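Local coordinates for protein chitinase A (PDB 4MNK) that probably hydrolyses chitin as a class V plant chitinase of glycoside hydrolase family 18, and binds N-acetylglucosamine oligosaccharides in its cleft, at residues Gly8-Pro11 and Glu17-Pro20; Tyr33-Leu38 and Phe326-Asn331; Val160-Lys165 and Tyr192-Ser197; Gln308-Lys313 and Ala336-Ile341. One frame throughout, in Å; residues are numbered along the deposited sequence. Where two conformers were deposited one is given.

How the contacts relate
Contact 1 and contact 2 are neighbours at the C-terminal end of the barrel strands, their centres about 8 Å apart. Backbone joins them: F9 O lies 2.8 Å from V330 N, and W10 O 2.9 Å from A34 N. Contact 2 reaches the glycan directly, whereas the W10 side chain of contact 1 stays about 10 Å from the nearest N-acetylglucosamine. Contact 3, centred about 18 Å from contact 2, shares the chain B sugar with it; Y192 OH comes within 3.6 Å of W328 CB. Contact 3 also binds the second glycan. Contact 4 lies outside the barrel strands, about 19 Å from contact 2 between centres. F327 links the two, with CE1 3.6 Å from P339 CA.

Contact 1 (Gly8-Pro11 and Glu17-Pro20); sequences GFWP and EFPP
W10 reaches from the strand 8-11 to the loop 17-20 and is the one residue of its segment that makes the contact. Its indole NE1 donates a hydrogen bond to F18 O. The N-to-O distance is 2.8 Å and the angle at the hydrogen is 156°. The acceptor lies in the indole plane, and the N-H meets F18 O almost along the C=O axis. This bond fixes which edge of the indole faces the loop. CG of W10 sits opposite the backbone N (chi1 -180°), which extends the ring away from the strand.

The tight part is at P20. Its ring covers one face of the indole. CG lies 3.8 Å from the centroid of the W10 six-membered ring and 14° off the normal, a CH-pi contact. Beside it, P20 CD approaches W10 CZ2 to 3.5 Å. One tryptophan is thus held both in its plane and over a face.

The rest is looser. The F18 ring offers only its edge, with CD2 4.0 Å from W10 CD1, and the two side chains slide past each other. P19 turns away and is partly exposed, as is P20, and E17 lies at the surface. Helix 52-63 supplies further cover: F58 meets the W10 ring and also touches P20.

Strand 5-11 is a barrel strand. The contact folds the loop between strands 5-11 and 30-36 back on the first of them, at its C-terminal end, within the (beta/alpha)8 TIM barrel of family 18 chitinases.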
# COMPACT_ATOMS: atom_id res chain seq x y z
N GLY A 8 -0.58 1.05 -8.57
CA GLY A 8 0.83 1.09 -8.20
C GLY A 8 1.18 2.34 -7.42
O GLY A 8 0.69 3.42 -7.74
N PHE A 9 2.02 2.18 -6.41
CA PHE A 9 2.51 3.30 -5.61
C PHE A 9 3.94 3.65 -6.00
O PHE A 9 4.81 2.78 -6.00
CB PHE A 9 2.49 2.95 -4.12
CG PHE A 9 1.13 3.02 -3.50
CD1 PHE A 9 0.23 1.96 -3.64
CD2 PHE A 9 0.74 4.13 -2.76
CE1 PHE A 9 -1.03 2.02 -3.06
CE2 PHE A 9 -0.52 4.20 -2.18
CZ PHE A 9 -1.41 3.14 -2.33
N TRP A 10 4.17 4.93 -6.31
CA TRP A 10 5.51 5.44 -6.57
C TRP A 10 5.93 6.37 -5.44
O TRP A 10 5.28 7.40 -5.22
CB TRP A 10 5.58 6.19 -7.90
CG TRP A 10 6.96 6.72 -8.18
CD1 TRP A 10 8.02 6.01 -8.64
CD2 TRP A 10 7.43 8.06 -7.96
NE1 TRP A 10 9.13 6.83 -8.75
CE2 TRP A 10 8.79 8.09 -8.34
CE3 TRP A 10 6.83 9.25 -7.50
CZ2 TRP A 10 9.57 9.25 -8.26
CZ3 TRP A 10 7.61 10.40 -7.43
CH2 TRP A 10 8.96 10.39 -7.81
N PRO A 11 7.01 6.02 -4.73
CA PRO A 11 7.46 6.87 -3.63
C PRO A 11 8.47 7.92 -4.10
O PRO A 11 9.45 7.59 -4.78
CB PRO A 11 8.10 5.87 -2.67
CG PRO A 11 8.65 4.80 -3.56
CD PRO A 11 7.85 4.81 -4.85
N GLU A 17 16.97 7.36 -8.62
CA GLU A 17 17.23 6.02 -9.16
C GLU A 17 16.07 5.47 -10.00
O GLU A 17 16.28 4.66 -10.89
CB GLU A 17 17.64 5.04 -8.06
CG GLU A 17 16.67 4.93 -6.89
CD GLU A 17 17.22 4.11 -5.72
OE1 GLU A 17 16.49 3.94 -4.72
OE2 GLU A 17 18.38 3.64 -5.79
N PHE A 18 14.85 5.94 -9.71
CA PHE A 18 13.66 5.48 -10.42
C PHE A 18 12.69 6.65 -10.59
O PHE A 18 11.70 6.76 -9.85
CB PHE A 18 13.00 4.31 -9.67
CG PHE A 18 12.07 3.49 -10.52
CD1 PHE A 18 12.55 2.46 -11.31
CD2 PHE A 18 10.70 3.75 -10.51
CE1 PHE A 18 11.69 1.69 -12.09
CE2 PHE A 18 9.83 2.98 -11.28
CZ PHE A 18 10.33 1.96 -12.08
N PRO A 19 12.96 7.54 -11.57
CA PRO A 19 12.04 8.65 -11.82
C PRO A 19 10.71 8.14 -12.38
O PRO A 19 10.65 7.01 -12.88
CB PRO A 19 12.79 9.50 -12.85
CG PRO A 19 13.70 8.55 -13.53
CD PRO A 19 14.12 7.56 -12.48
N PRO A 20 9.64 8.95 -12.30
CA PRO A 20 8.33 8.50 -12.80
C PRO A 20 8.34 8.03 -14.26
O PRO A 20 7.53 7.19 -14.64
CB PRO A 20 7.46 9.75 -12.63
CG PRO A 20 8.06 10.44 -11.46
CD PRO A 20 9.54 10.26 -11.63

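Contact 2 (Tyr33-Leu38 and Phe326-Asn331); sequences YAFAEL and FFWSVN. With NAG (2-acetamido-2-deoxy-beta-D-glucopyranose), chain B; NAG (2-acetamido-2-deoxy-beta-D-glucopyranose), chain C.
F35 and W328 meet beside the bound sugars. F35 CZ is 3.6 Å from W328 CH2. The two rings are nearly parallel, with planes at 22°, but they are slid apart and barely overlap; the centroids are 5.7 Å apart. A34 CB touches the indole at its edge, 3.9 Å from CZ3.

The same indole carries the glycan. C3 of the chain B sugar lies over one face, near the rim, and its O3 is 3.2 Å from W328 CZ2. W328 NE1 donates a hydrogen bond to the acetamide O7 of the chain C sugar, at 2.9 Å and 157°. F35 adds its own edge: CZ is 3.6 Å from O3 of the chain B sugar, and O6 of the chain C sugar lies in the F35 ring plane.

The segments start on barrel strands 30-36 and 324-328, which run parallel on either side of strand 5-11. A tryptophan at the end of the last barrel strand is a hallmark of family 18, where it floors the -1 subsite; the chain B sugar is placed consistently with that. Replacing W328 by an alanine would probably leave this sugar without its floor and the chain C acetamide oxygen without its N-H donor.

The second shell sets the rings. CG of W328 is anti to its own N (chi1 175°), which lays the indole against the chain B sugar. S329 CB backs its other face, over the centre. Non-proline cis peptides precede both F35 and S329. N331 ND2 donates to S329 OG at 2.7 Å, and Q332 accepts a hydrogen bond from S329 N.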
# COMPACT_ATOMS: atom_id res chain seq x y z
N TYR A 33 1.18 8.90 -6.12
CA TYR A 33 2.36 9.62 -5.67
C TYR A 33 2.38 9.56 -4.14
O TYR A 33 1.43 9.98 -3.49
CB TYR A 33 2.28 11.07 -6.14
CG TYR A 33 3.47 11.95 -5.82
CD1 TYR A 33 4.36 12.32 -6.82
CD2 TYR A 33 3.69 12.43 -4.53
CE1 TYR A 33 5.45 13.14 -6.55
CE2 TYR A 33 4.79 13.25 -4.24
CZ TYR A 33 5.66 13.59 -5.26
OH TYR A 33 6.74 14.40 -5.00
N ALA A 34 3.47 9.03 -3.58
CA ALA A 34 3.61 8.89 -2.12
C ALA A 34 4.86 9.64 -1.65
O ALA A 34 5.95 9.33 -2.10
CB ALA A 34 3.72 7.40 -1.76
N PHE A 35 4.75 10.64 -0.76
CA PHE A 35 3.53 11.08 -0.09
C PHE A 35 3.54 12.60 0.03
O PHE A 35 4.60 13.23 0.13
CB PHE A 35 3.48 10.55 1.35
CG PHE A 35 3.38 9.06 1.47
CD1 PHE A 35 2.15 8.42 1.38
CD2 PHE A 35 4.52 8.30 1.72
CE1 PHE A 35 2.06 7.03 1.50
CE2 PHE A 35 4.44 6.91 1.86
CZ PHE A 35 3.21 6.28 1.74
N ALA A 36 2.35 13.20 0.05
CA ALA A 36 2.20 14.56 0.54
C ALA A 36 2.25 14.51 2.07
O ALA A 36 1.89 13.50 2.68
CB ALA A 36 0.89 15.15 0.07
N GLU A 37 2.70 15.61 2.68
CA GLU A 37 2.84 15.69 4.13
C GLU A 37 1.69 16.48 4.76
O GLU A 37 1.09 17.34 4.11
CB GLU A 37 4.19 16.29 4.51
CG GLU A 37 4.36 17.75 4.13
CD GLU A 37 5.76 18.27 4.39
OE1 GLU A 37 5.89 19.45 4.77
OE2 GLU A 37 6.73 17.50 4.22
N LEU A 38 1.40 16.18 6.02
CA LEU A 38 0.30 16.83 6.75
C LEU A 38 0.61 18.27 7.11
O LEU A 38 -0.30 19.10 7.17
CB LEU A 38 -0.07 16.02 8.00
CG LEU A 38 -1.00 14.82 7.78
CD1 LEU A 38 -0.29 13.65 7.10
CD2 LEU A 38 -1.61 14.37 9.09
N PHE A 326 -3.08 -3.84 -5.71
CA PHE A 326 -2.08 -2.77 -5.74
C PHE A 326 -0.70 -3.30 -5.40
O PHE A 326 -0.56 -4.31 -4.72
CB PHE A 326 -2.48 -1.57 -4.85
CG PHE A 326 -2.15 -1.73 -3.39
CD1 PHE A 326 -0.87 -1.49 -2.91
CD2 PHE A 326 -3.15 -2.06 -2.47
CE1 PHE A 326 -0.57 -1.61 -1.55
CE2 PHE A 326 -2.87 -2.18 -1.11
CZ PHE A 326 -1.57 -1.96 -0.65
N PHE A 327 0.32 -2.59 -5.89
CA PHE A 327 1.70 -2.90 -5.56
C PHE A 327 2.33 -1.76 -4.76
O PHE A 327 2.26 -0.59 -5.17
CB PHE A 327 2.53 -3.11 -6.82
CG PHE A 327 2.26 -4.40 -7.53
CD1 PHE A 327 1.58 -4.41 -8.74
CD2 PHE A 327 2.69 -5.61 -6.99
CE1 PHE A 327 1.34 -5.61 -9.41
CE2 PHE A 327 2.45 -6.81 -7.65
CZ PHE A 327 1.78 -6.81 -8.86
N TRP A 328 2.96 -2.11 -3.64
CA TRP A 328 3.87 -1.20 -2.96
C TRP A 328 5.27 -1.81 -3.03
O TRP A 328 5.47 -2.90 -2.49
CB TRP A 328 3.50 -0.99 -1.48
CG TRP A 328 4.55 -0.16 -0.81
CD1 TRP A 328 5.72 -0.59 -0.25
CD2 TRP A 328 4.57 1.27 -0.70
NE1 TRP A 328 6.45 0.47 0.21
CE2 TRP A 328 5.77 1.63 -0.05
CE3 TRP A 328 3.67 2.28 -1.07
CZ2 TRP A 328 6.10 2.96 0.23
CZ3 TRP A 328 4.00 3.61 -0.79
CH2 TRP A 328 5.21 3.93 -0.15
N SER A 329 6.26 -1.16 -3.65
CA SER A 329 6.13 0.09 -4.40
C SER A 329 6.87 -0.11 -5.73
O SER A 329 7.80 -0.92 -5.81
CB SER A 329 6.73 1.27 -3.61
OG SER A 329 8.08 1.05 -3.23
N VAL A 330 6.45 0.61 -6.77
CA VAL A 330 6.84 0.27 -8.14
C VAL A 330 8.32 0.42 -8.47
O VAL A 330 8.82 -0.22 -9.39
CB VAL A 330 5.95 0.99 -9.20
CG1 VAL A 330 4.49 0.60 -9.03
CG2 VAL A 330 6.13 2.50 -9.15
N ASN A 331 9.03 1.27 -7.72
CA ASN A 331 10.47 1.42 -7.86
C ASN A 331 11.25 0.16 -7.47
O ASN A 331 12.42 0.02 -7.83
CB ASN A 331 10.97 2.60 -7.03
CG ASN A 331 10.74 2.41 -5.55
OD1 ASN A 331 11.68 2.43 -4.74
ND2 ASN A 331 9.50 2.19 -5.17
C1 NAG B . 3.28 0.20 4.65
C2 NAG B . 3.32 1.64 4.12
C3 NAG B . 4.60 1.91 3.33
C4 NAG B . 5.86 1.34 3.99
C5 NAG B . 5.62 -0.10 4.44
C6 NAG B . 6.82 -0.73 5.14
C7 NAG B . 1.73 1.28 2.23
C8 NAG B . 0.52 1.83 1.53
N2 NAG B . 2.16 1.97 3.29
O1 NAG B . 2.21 0.06 5.55
O3 NAG B . 4.75 3.30 3.11
O4 NAG B . 6.92 1.39 3.05
O5 NAG B . 4.50 -0.13 5.30
O6 NAG B . 7.15 -0.02 6.31
O7 NAG B . 2.26 0.25 1.81
C1 NAG C . 7.96 2.28 3.48
C2 NAG C . 9.27 1.86 2.82
C3 NAG C . 10.41 2.77 3.26
C4 NAG C . 10.06 4.25 3.12
C5 NAG C . 8.63 4.57 3.61
C6 NAG C . 8.18 5.96 3.17
C7 NAG C . 9.47 -0.51 2.23
C8 NAG C . 9.84 -1.88 2.71
N2 NAG C . 9.58 0.47 3.13
O3 NAG C . 11.55 2.47 2.48
O4 NAG C . 10.97 5.02 3.88
O5 NAG C . 7.68 3.62 3.13
O6 NAG C . 8.03 6.01 1.77
O7 NAG C . 9.11 -0.33 1.07

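Contact 3 (Val160-Lys165 and Tyr192-Ser197); sequences VYFHQK and YDFHGS. With NAG (2-acetamido-2-deoxy-beta-D-glucopyranose), chain D; NAG (2-acetamido-2-deoxy-beta-D-glucopyranose), chain B; NAG (2-acetamido-2-deoxy-beta-D-glucopyranose), chain E.
F162 and F194 make the aromatic contact. They form a T-shaped pair, the edge of F194 against the face of F162, with planes at 65° and centroids 5.0 Å apart. F194 holds CG anti to its carbonyl carbon (chi1 -55°), which brings CE1 over the F162 ring, 3.5 Å from F162 CG. H163 CB covers the opposite face of F162.

The apolar contact with sugar is shared. The acetamide methyl C8 of the chain D sugar lies 3.9 Å from both F162 CE1 and F194 CD1. With an alanine here instead of F162, a gap would probably open beside this methyl, and the F194 edge would lose the face it packs on.

Hydrogen bonds hold the polar groups. Y161 OH donates to O7 of the chain D sugar at 2.6 Å, in the tyrosine ring plane. The N2 of that sugar donates to D193 O at 2.9 Å and 161°. F194 O accepts from O6 of the chain E sugar. Y192 OH donates to O7 of the chain B sugar at 2.5 Å.

R243 forms a salt bridge with D193. Strand 155-161 lies next to strand 186-190 in the barrel. Helix 217-227 packs on V160, and Y192 rests on F326 of strand 324-328.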
# COMPACT_ATOMS: atom_id res chain seq x y z
N VAL A 160 -5.69 0.58 4.42
CA VAL A 160 -6.21 -0.12 5.59
C VAL A 160 -5.29 -1.28 5.98
O VAL A 160 -4.62 -1.87 5.14
CB VAL A 160 -7.68 -0.61 5.43
CG1 VAL A 160 -8.62 0.57 5.19
CG2 VAL A 160 -7.82 -1.64 4.32
N TYR A 161 -5.28 -1.57 7.28
CA TYR A 161 -4.66 -2.76 7.84
C TYR A 161 -5.19 -3.99 7.11
O TYR A 161 -6.27 -3.94 6.51
CB TYR A 161 -5.00 -2.81 9.33
CG TYR A 161 -4.26 -3.84 10.16
CD1 TYR A 161 -4.97 -4.80 10.88
CD2 TYR A 161 -2.87 -3.82 10.26
CE1 TYR A 161 -4.31 -5.73 11.67
CE2 TYR A 161 -2.20 -4.76 11.04
CZ TYR A 161 -2.93 -5.71 11.74
OH TYR A 161 -2.29 -6.64 12.52
N PHE A 162 -4.44 -5.09 7.15
CA PHE A 162 -4.84 -6.31 6.44
C PHE A 162 -6.18 -6.85 6.91
O PHE A 162 -6.88 -7.54 6.16
CB PHE A 162 -3.75 -7.39 6.53
CG PHE A 162 -3.89 -8.32 7.71
CD1 PHE A 162 -3.46 -7.93 8.98
CD2 PHE A 162 -4.43 -9.59 7.54
CE1 PHE A 162 -3.58 -8.80 10.07
CE2 PHE A 162 -4.56 -10.45 8.62
CZ PHE A 162 -4.14 -10.06 9.89
N HIS A 163 -6.54 -6.52 8.15
CA HIS A 163 -7.72 -7.05 8.82
C HIS A 163 -8.68 -5.92 9.17
O HIS A 163 -8.26 -4.79 9.42
CB HIS A 163 -7.28 -7.77 10.10
CG HIS A 163 -8.25 -8.78 10.61
ND1 HIS A 163 -9.40 -8.44 11.29
CD2 HIS A 163 -8.23 -10.14 10.56
CE1 HIS A 163 -10.05 -9.54 11.63
NE2 HIS A 163 -9.36 -10.58 11.20
N GLN A 164 -9.97 -6.24 9.19
CA GLN A 164 -11.01 -5.27 9.51
C GLN A 164 -10.98 -4.84 10.98
O GLN A 164 -11.43 -3.75 11.32
CB GLN A 164 -12.38 -5.84 9.11
CG GLN A 164 -13.56 -4.87 9.22
CD GLN A 164 -14.34 -5.02 10.53
OE1 GLN A 164 -14.28 -6.06 11.19
NE2 GLN A 164 -15.08 -3.98 10.89
N LYS A 165 -10.44 -5.70 11.84
CA LYS A 165 -10.33 -5.42 13.27
C LYS A 165 -8.95 -4.88 13.62
O LYS A 165 -7.93 -5.41 13.17
CB LYS A 165 -10.59 -6.69 14.11
CG LYS A 165 -11.91 -7.40 13.83
CD LYS A 165 -13.09 -6.72 14.50
CE LYS A 165 -14.37 -7.51 14.26
NZ LYS A 165 -15.52 -6.95 15.01
N TYR A 192 0.40 -7.52 3.81
CA TYR A 192 1.81 -7.88 3.90
C TYR A 192 2.37 -7.46 5.25
O TYR A 192 1.64 -6.93 6.10
CB TYR A 192 2.62 -7.30 2.73
CG TYR A 192 2.26 -5.88 2.34
CD1 TYR A 192 2.82 -4.78 2.99
CD2 TYR A 192 1.36 -5.64 1.29
CE1 TYR A 192 2.49 -3.48 2.62
CE2 TYR A 192 1.03 -4.34 0.92
CZ TYR A 192 1.60 -3.27 1.58
OH TYR A 192 1.25 -1.99 1.19
N ASP A 193 3.67 -7.71 5.45
CA ASP A 193 4.36 -7.48 6.72
C ASP A 193 3.76 -8.31 7.86
O ASP A 193 3.69 -7.86 9.01
CB ASP A 193 4.44 -5.98 7.06
CG ASP A 193 5.43 -5.23 6.19
OD1 ASP A 193 6.34 -5.88 5.61
OD2 ASP A 193 5.30 -3.99 6.08
N PHE A 194 3.34 -9.53 7.53
CA PHE A 194 2.84 -10.48 8.53
C PHE A 194 3.96 -11.08 9.35
O PHE A 194 3.75 -11.48 10.50
CB PHE A 194 2.07 -11.63 7.86
CG PHE A 194 0.94 -11.19 6.98
CD1 PHE A 194 0.12 -10.12 7.33
CD2 PHE A 194 0.67 -11.87 5.80
CE1 PHE A 194 -0.93 -9.72 6.51
CE2 PHE A 194 -0.38 -11.48 4.97
CZ PHE A 194 -1.18 -10.40 5.33
N HIS A 195 5.15 -11.16 8.75
CA HIS A 195 6.32 -11.77 9.37
C HIS A 195 7.57 -11.02 8.93
O HIS A 195 7.60 -10.44 7.85
CB HIS A 195 6.42 -13.25 9.00
CG HIS A 195 5.23 -14.05 9.42
ND1 HIS A 195 4.91 -14.27 10.74
CD2 HIS A 195 4.26 -14.65 8.69
CE1 HIS A 195 3.80 -14.98 10.81
NE2 HIS A 195 3.39 -15.23 9.58
N GLY A 196 8.57 -11.01 9.79
CA GLY A 196 9.79 -10.26 9.54
C GLY A 196 10.80 -10.43 10.65
O GLY A 196 10.62 -11.26 11.55
N SER A 197 11.86 -9.63 10.60
CA SER A 197 13.02 -9.75 11.48
C SER A 197 12.72 -9.51 12.97
O SER A 197 13.57 -9.77 13.82
CB SER A 197 14.14 -8.83 11.02
OG SER A 197 13.71 -7.49 10.94
C1 NAG D . 3.67 -6.93 13.29
C2 NAG D . 3.10 -6.12 12.13
C3 NAG D . 4.19 -5.47 11.28
C4 NAG D . 5.26 -4.78 12.13
C5 NAG D . 5.69 -5.67 13.30
C6 NAG D . 6.67 -4.96 14.23
C7 NAG D . 0.92 -7.04 11.48
C8 NAG D . 0.18 -7.94 10.53
N2 NAG D . 2.24 -6.94 11.29
O3 NAG D . 3.60 -4.55 10.39
O4 NAG D . 6.37 -4.47 11.31
O5 NAG D . 4.57 -6.14 14.04
O6 NAG D . 6.04 -3.86 14.85
O7 NAG D . 0.32 -6.45 12.38
C1 NAG B . 3.28 0.20 4.65
C2 NAG B . 3.32 1.64 4.12
C3 NAG B . 4.60 1.91 3.33
C4 NAG B . 5.86 1.34 3.99
C5 NAG B . 5.62 -0.10 4.44
C6 NAG B . 6.82 -0.73 5.14
C7 NAG B . 1.73 1.28 2.23
C8 NAG B . 0.52 1.83 1.53
N2 NAG B . 2.16 1.97 3.29
O1 NAG B . 2.21 0.06 5.55
O3 NAG B . 4.75 3.30 3.11
O4 NAG B . 6.92 1.39 3.05
O5 NAG B . 4.50 -0.13 5.30
O6 NAG B . 7.15 -0.02 6.31
O7 NAG B . 2.26 0.25 1.81
C1 NAG E . 1.61 -10.57 16.57
C2 NAG E . 2.26 -9.36 17.25
C3 NAG E . 2.37 -8.16 16.30
C4 NAG E . 2.83 -8.53 14.89
C5 NAG E . 2.06 -9.77 14.40
C6 NAG E . 2.49 -10.26 13.02
C7 NAG E . 1.85 -9.32 19.66
C8 NAG E . 0.95 -8.85 20.76
N2 NAG E . 1.50 -8.98 18.42
O1 NAG E . 1.74 -11.70 17.40
O3 NAG E . 3.23 -7.19 16.85
O4 NAG E . 2.54 -7.42 14.06
O5 NAG E . 2.22 -10.83 15.33
O6 NAG E . 3.83 -10.68 13.03
O7 NAG E . 2.86 -9.98 19.93

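Contact 4 (Gln308-Lys313 and Ala336-Ile341); sequences QSVALK and AILPKI
V310 places CG1 anti to its backbone N (chi1 168°), while CG2 sits opposite the carbonyl carbon; both methyls then touch L338. CG2 meets the end of that leucine, 3.9 Å from CD2 and 4.0 Å from CD1. CG1 rests on the backbone, 3.8 Å from L338 O. In one of its two conformers, I341 puts CG2 anti to the backbone N, 3.8 Å from A311 CB, a contact less certain than that of V310.

The helices 308-313 and 337-341 run in roughly the same direction, at 37°, with axes 9.2 Å apart. The small A311 lets the backbones approach, with its CA only 6.2 Å from the CA of I341. V310 and L338 fill the inner part, and both are buried. A311 and I341 lie further out and are partly exposed.

Helix 307-319 leads into strand 324-328, and helix 337-346 follows that strand. Both belong to the outer helical layer of the barrel. A342 and T345 of the second helix extend the packing on V310 and A311. At the start of that helix, D333 accepts hydrogen bonds from the backbone N of I337 and L338.

No hydrogen bond or salt bridge crosses between the segments. K313 bridges to D305, just before its helix, and K340 to D344 within its own. The contact therefore probably depends on the fit of aliphatic groups and on keeping water from V310 and L338.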
# COMPACT_ATOMS: atom_id res chain seq x y z
N GLN A 308 5.08 -16.71 -9.74
CA GLN A 308 4.04 -17.68 -9.44
C GLN A 308 3.08 -17.21 -8.34
O GLN A 308 1.86 -17.28 -8.51
CB GLN A 308 4.64 -19.03 -9.06
CG GLN A 308 3.61 -20.13 -8.89
CD GLN A 308 4.23 -21.50 -8.69
OE1 GLN A 308 5.44 -21.64 -8.55
NE2 GLN A 308 3.38 -22.52 -8.69
N SER A 309 3.62 -16.71 -7.23
CA SER A 309 2.75 -16.30 -6.13
C SER A 309 1.90 -15.08 -6.49
O SER A 309 0.76 -14.99 -6.06
CB SER A 309 3.53 -16.10 -4.83
OG SER A 309 4.38 -14.97 -4.89
N VAL A 310 2.45 -14.16 -7.29
CA VAL A 310 1.68 -13.00 -7.73
C VAL A 310 0.51 -13.42 -8.62
O VAL A 310 -0.62 -12.96 -8.43
CB VAL A 310 2.57 -11.93 -8.42
CG1 VAL A 310 1.72 -10.87 -9.12
CG2 VAL A 310 3.48 -11.26 -7.39
N ALA A 311 0.76 -14.32 -9.57
CA ALA A 311 -0.32 -14.82 -10.42
C ALA A 311 -1.41 -15.47 -9.58
O ALA A 311 -2.60 -15.28 -9.83
CB ALA A 311 0.21 -15.80 -11.45
N LEU A 312 -1.01 -16.23 -8.56
CA LEU A 312 -1.96 -16.89 -7.68
C LEU A 312 -2.75 -15.89 -6.83
O LEU A 312 -3.96 -16.04 -6.66
CB LEU A 312 -1.27 -17.94 -6.81
CG LEU A 312 -0.78 -19.18 -7.57
CD1 LEU A 312 0.19 -19.98 -6.71
CD2 LEU A 312 -1.94 -20.06 -8.04
N LYS A 313 -2.07 -14.86 -6.33
CA LYS A 313 -2.74 -13.82 -5.54
C LYS A 313 -3.73 -13.01 -6.37
O LYS A 313 -4.81 -12.67 -5.89
CB LYS A 313 -1.72 -12.88 -4.89
CG LYS A 313 -1.04 -13.47 -3.69
CD LYS A 313 -0.09 -12.49 -3.06
CE LYS A 313 0.40 -13.03 -1.74
NZ LYS A 313 1.27 -12.04 -1.06
N ALA A 336 9.59 -4.25 -13.96
CA ALA A 336 8.13 -4.47 -13.89
C ALA A 336 7.72 -5.92 -14.19
O ALA A 336 6.72 -6.18 -14.87
CB ALA A 336 7.39 -3.49 -14.80
N ILE A 337 8.48 -6.87 -13.64
CA ILE A 337 8.21 -8.29 -13.82
C ILE A 337 6.87 -8.68 -13.19
O ILE A 337 6.03 -9.31 -13.83
CB ILE A 337 9.36 -9.15 -13.22
CG1 ILE A 337 10.72 -8.78 -13.84
CG2 ILE A 337 9.05 -10.66 -13.33
CD1 ILE A 337 10.81 -8.91 -15.37
N LEU A 338 6.68 -8.29 -11.94
CA LEU A 338 5.47 -8.67 -11.22
C LEU A 338 4.23 -7.89 -11.65
O LEU A 338 3.16 -8.49 -11.78
CB LEU A 338 5.70 -8.65 -9.70
CG LEU A 338 6.85 -9.55 -9.22
CD1 LEU A 338 7.00 -9.46 -7.72
CD2 LEU A 338 6.65 -11.01 -9.66
N PRO A 339 4.35 -6.57 -11.91
CA PRO A 339 3.19 -5.90 -12.50
C PRO A 339 2.74 -6.48 -13.85
O PRO A 339 1.55 -6.48 -14.14
CB PRO A 339 3.66 -4.45 -12.63
CG PRO A 339 4.62 -4.29 -11.51
CD PRO A 339 5.37 -5.59 -11.49
N LYS A 340 3.68 -6.99 -14.65
CA LYS A 340 3.33 -7.63 -15.92
C LYS A 340 2.51 -8.91 -15.74
O LYS A 340 1.46 -9.07 -16.35
CB LYS A 340 4.57 -7.87 -16.78
CG LYS A 340 4.33 -8.60 -18.11
CD LYS A 340 3.36 -7.86 -19.03
CE LYS A 340 3.30 -8.52 -20.40
NZ LYS A 340 2.01 -8.24 -21.10
N ILE A 341 3.01 -9.80 -14.88
CA ILE A 341 2.31 -11.04 -14.55
C ILE A 341 0.91 -10.76 -14.01
O ILE A 341 -0.06 -11.39 -14.42
CB ILE A 341 3.11 -11.86 -13.54
CG1 ILE A 341 4.26 -12.55 -14.27
CG2 ILE A 341 2.23 -12.88 -12.85
CD1 ILE A 341 5.57 -12.36 -13.61